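Peptide/nickel transport system substrate-binding protein (Listeria monocytogenes serotype 1/2a, PDB 5KZT) binds peptides and probably delivers them for uptake as the OppA-type solute-binding component of a peptide transport system. Local coordinates at residues A[114-119]-A[158-163]. Numbering follows the deposited sequence.
Sequences SYLFDA and NSLFAF
A 3-10 turn in the loop between helices 94-105 and 123-127 packs against the short helix 157-161 and the loop residues after it in this periplasmic-binding-protein fold, with Leu-116 and Ala-119 facing Leu-160 on the helix and Phe-163 in the loop. The CA atoms of Leu-116 and Leu-160 are 7.8 Å apart. Leu-160 reaches the 3-10 turn with one methyl, CD1, which meets Ala-119 CB at 3.8 Å and comes within 4.1 Å of Leu-116 O. Its other methyl, CD2, stands more loosely, 4.3 Å from Leu-116 CD2. The second branch of Leu-116 goes to the aromatic ring: CD1 approaches obliquely, 3.8 Å from Phe-163 CD2 and almost as near CE2, and the two side chains cross at about a right angle. With CG of Phe-163 anti to its backbone N (chi1 -167°), the ring reaches toward segment 114-119 and this methyl. Tyr-113 adds an edge-to-face partner to the same ring, while Ser-151 is joined to Ala-119 by backbone hydrogen bonding and its OG bonds Asp-118 O. Across the interface the side chains meet one another through methyl and ring carbons, so the contact rests on dispersion and the exclusion of water, with little directional constraint.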
loop_
_atom_site.group_PDB
_atom_site.type_symbol
_atom_site.label_atom_id
_atom_site.label_comp_id
_atom_site.label_asym_id
_atom_site.label_seq_id
_atom_site.Cartn_x
_atom_site.Cartn_y
_atom_site.Cartn_z
ATOM N N SER A 114 11.028 -6.720 -2.688
ATOM C CA SER A 114 12.027 -7.294 -3.592
ATOM C C SER A 114 11.388 -8.121 -4.728
ATOM O O SER A 114 11.948 -8.199 -5.821
ATOM C CB SER A 114 13.045 -8.124 -2.822
ATOM O OG SER A 114 12.438 -9.274 -2.291
ATOM N N TYR A 115 10.214 -8.708 -4.470
ATOM C CA TYR A 115 9.498 -9.511 -5.466
ATOM C C TYR A 115 9.065 -8.721 -6.727
ATOM O O TYR A 115 8.920 -9.308 -7.787
ATOM C CB TYR A 115 8.307 -10.239 -4.837
ATOM C CG TYR A 115 7.133 -9.371 -4.420
ATOM C CD1 TYR A 115 6.089 -9.099 -5.308
ATOM C CD2 TYR A 115 7.041 -8.854 -3.133
ATOM C CE1 TYR A 115 5.010 -8.306 -4.924
ATOM C CE2 TYR A 115 5.947 -8.101 -2.727
ATOM C CZ TYR A 115 4.939 -7.818 -3.639
ATOM O OH TYR A 115 3.851 -7.071 -3.265
ATOM N N LEU A 116 8.908 -7.403 -6.624
ATOM C CA LEU A 116 8.572 -6.585 -7.790
ATOM C C LEU A 116 9.672 -6.641 -8.845
ATOM O O LEU A 116 9.416 -6.450 -10.042
ATOM C CB LEU A 116 8.342 -5.123 -7.398
ATOM C CG LEU A 116 7.131 -4.824 -6.515
ATOM C CD1 LEU A 116 7.073 -3.347 -6.200
ATOM C CD2 LEU A 116 5.841 -5.285 -7.161
ATOM N N PHE A 117 10.898 -6.914 -8.402
ATOM C CA PHE A 117 12.029 -7.010 -9.310
ATOM C C PHE A 117 12.099 -8.329 -10.089
ATOM O O PHE A 117 13.001 -8.499 -10.906
ATOM C CB PHE A 117 13.346 -6.733 -8.556
ATOM C CG PHE A 117 13.492 -5.313 -8.154
ATOM C CD1 PHE A 117 12.798 -4.795 -7.067
ATOM C CD2 PHE A 117 14.275 -4.462 -8.902
ATOM C CE1 PHE A 117 12.895 -3.456 -6.733
ATOM C CE2 PHE A 117 14.399 -3.138 -8.560
ATOM C CZ PHE A 117 13.710 -2.632 -7.480
ATOM N N ASP A 118 11.133 -9.220 -9.886
ATOM C CA ASP A 118 10.905 -10.359 -10.796
ATOM C C ASP A 118 10.767 -9.918 -12.255
ATOM O O ASP A 118 11.068 -10.683 -13.147
ATOM C CB ASP A 118 9.616 -11.102 -10.431
ATOM C CG ASP A 118 9.757 -12.010 -9.235
ATOM O OD1 ASP A 118 10.890 -12.219 -8.715
ATOM O OD2 ASP A 118 8.694 -12.568 -8.819
ATOM N N ALA A 119 10.244 -8.709 -12.462
ATOM C CA ALA A 119 10.166 -8.078 -13.784
ATOM C C ALA A 119 11.535 -7.803 -14.427
ATOM O O ALA A 119 11.607 -7.701 -15.642
ATOM C CB ALA A 119 9.387 -6.776 -13.687
ATOM N N ASN A 158 6.385 0.785 -16.714
ATOM C CA ASN A 158 6.504 2.211 -16.394
ATOM C C ASN A 158 5.863 2.564 -15.033
ATOM O O ASN A 158 6.294 3.520 -14.369
ATOM C CB ASN A 158 5.920 3.065 -17.503
ATOM C CG ASN A 158 6.709 2.972 -18.793
ATOM O OD1 ASN A 158 7.787 2.351 -18.861
ATOM N ND2 ASN A 158 6.173 3.580 -19.838
ATOM N N SER A 159 4.847 1.803 -14.621
ATOM C CA SER A 159 4.258 1.958 -13.271
ATOM C C SER A 159 5.239 1.510 -12.179
ATOM O O SER A 159 5.336 2.124 -11.107
ATOM C CB SER A 159 2.938 1.195 -13.152
ATOM O OG SER A 159 1.965 1.636 -14.086
ATOM N N LEU A 160 5.991 0.443 -12.468
ATOM C CA LEU A 160 7.084 0.051 -11.559
ATOM C C LEU A 160 8.138 1.150 -11.477
ATOM O O LEU A 160 8.570 1.509 -10.370
ATOM C CB LEU A 160 7.709 -1.288 -11.944
ATOM C CG LEU A 160 6.739 -2.484 -11.965
ATOM C CD1 LEU A 160 7.414 -3.772 -12.423
ATOM C CD2 LEU A 160 6.105 -2.710 -10.595
ATOM N N PHE A 161 8.524 1.712 -12.621
ATOM C CA PHE A 161 9.513 2.810 -12.636
ATOM C C PHE A 161 9.028 4.040 -11.835
ATOM O O PHE A 161 9.824 4.820 -11.346
ATOM C CB PHE A 161 9.816 3.265 -14.057
ATOM C CG PHE A 161 10.510 2.256 -14.928
ATOM C CD1 PHE A 161 11.228 1.168 -14.407
ATOM C CD2 PHE A 161 10.484 2.429 -16.309
ATOM C CE1 PHE A 161 11.874 0.275 -15.254
ATOM C CE2 PHE A 161 11.143 1.537 -17.150
ATOM C CZ PHE A 161 11.836 0.466 -16.618
ATOM N N ALA A 162 7.719 4.194 -11.707
ATOM C CA ALA A 162 7.121 5.242 -10.896
ATOM C C ALA A 162 6.904 4.852 -9.417
ATOM O O ALA A 162 6.336 5.633 -8.647
ATOM C CB ALA A 162 5.795 5.641 -11.522
ATOM N N PHE A 163 7.345 3.666 -9.017
ATOM C CA PHE A 163 7.083 3.164 -7.672
ATOM C C PHE A 163 8.342 3.318 -6.804
ATOM O O PHE A 163 9.448 3.063 -7.277
ATOM C CB PHE A 163 6.623 1.705 -7.745
ATOM C CG PHE A 163 6.040 1.203 -6.471
ATOM C CD1 PHE A 163 4.744 1.564 -6.106
ATOM C CD2 PHE A 163 6.790 0.411 -5.598
ATOM C CE1 PHE A 163 4.208 1.134 -4.901
ATOM C CE2 PHE A 163 6.248 -0.028 -4.399
ATOM C CZ PHE A 163 4.956 0.345 -4.048
#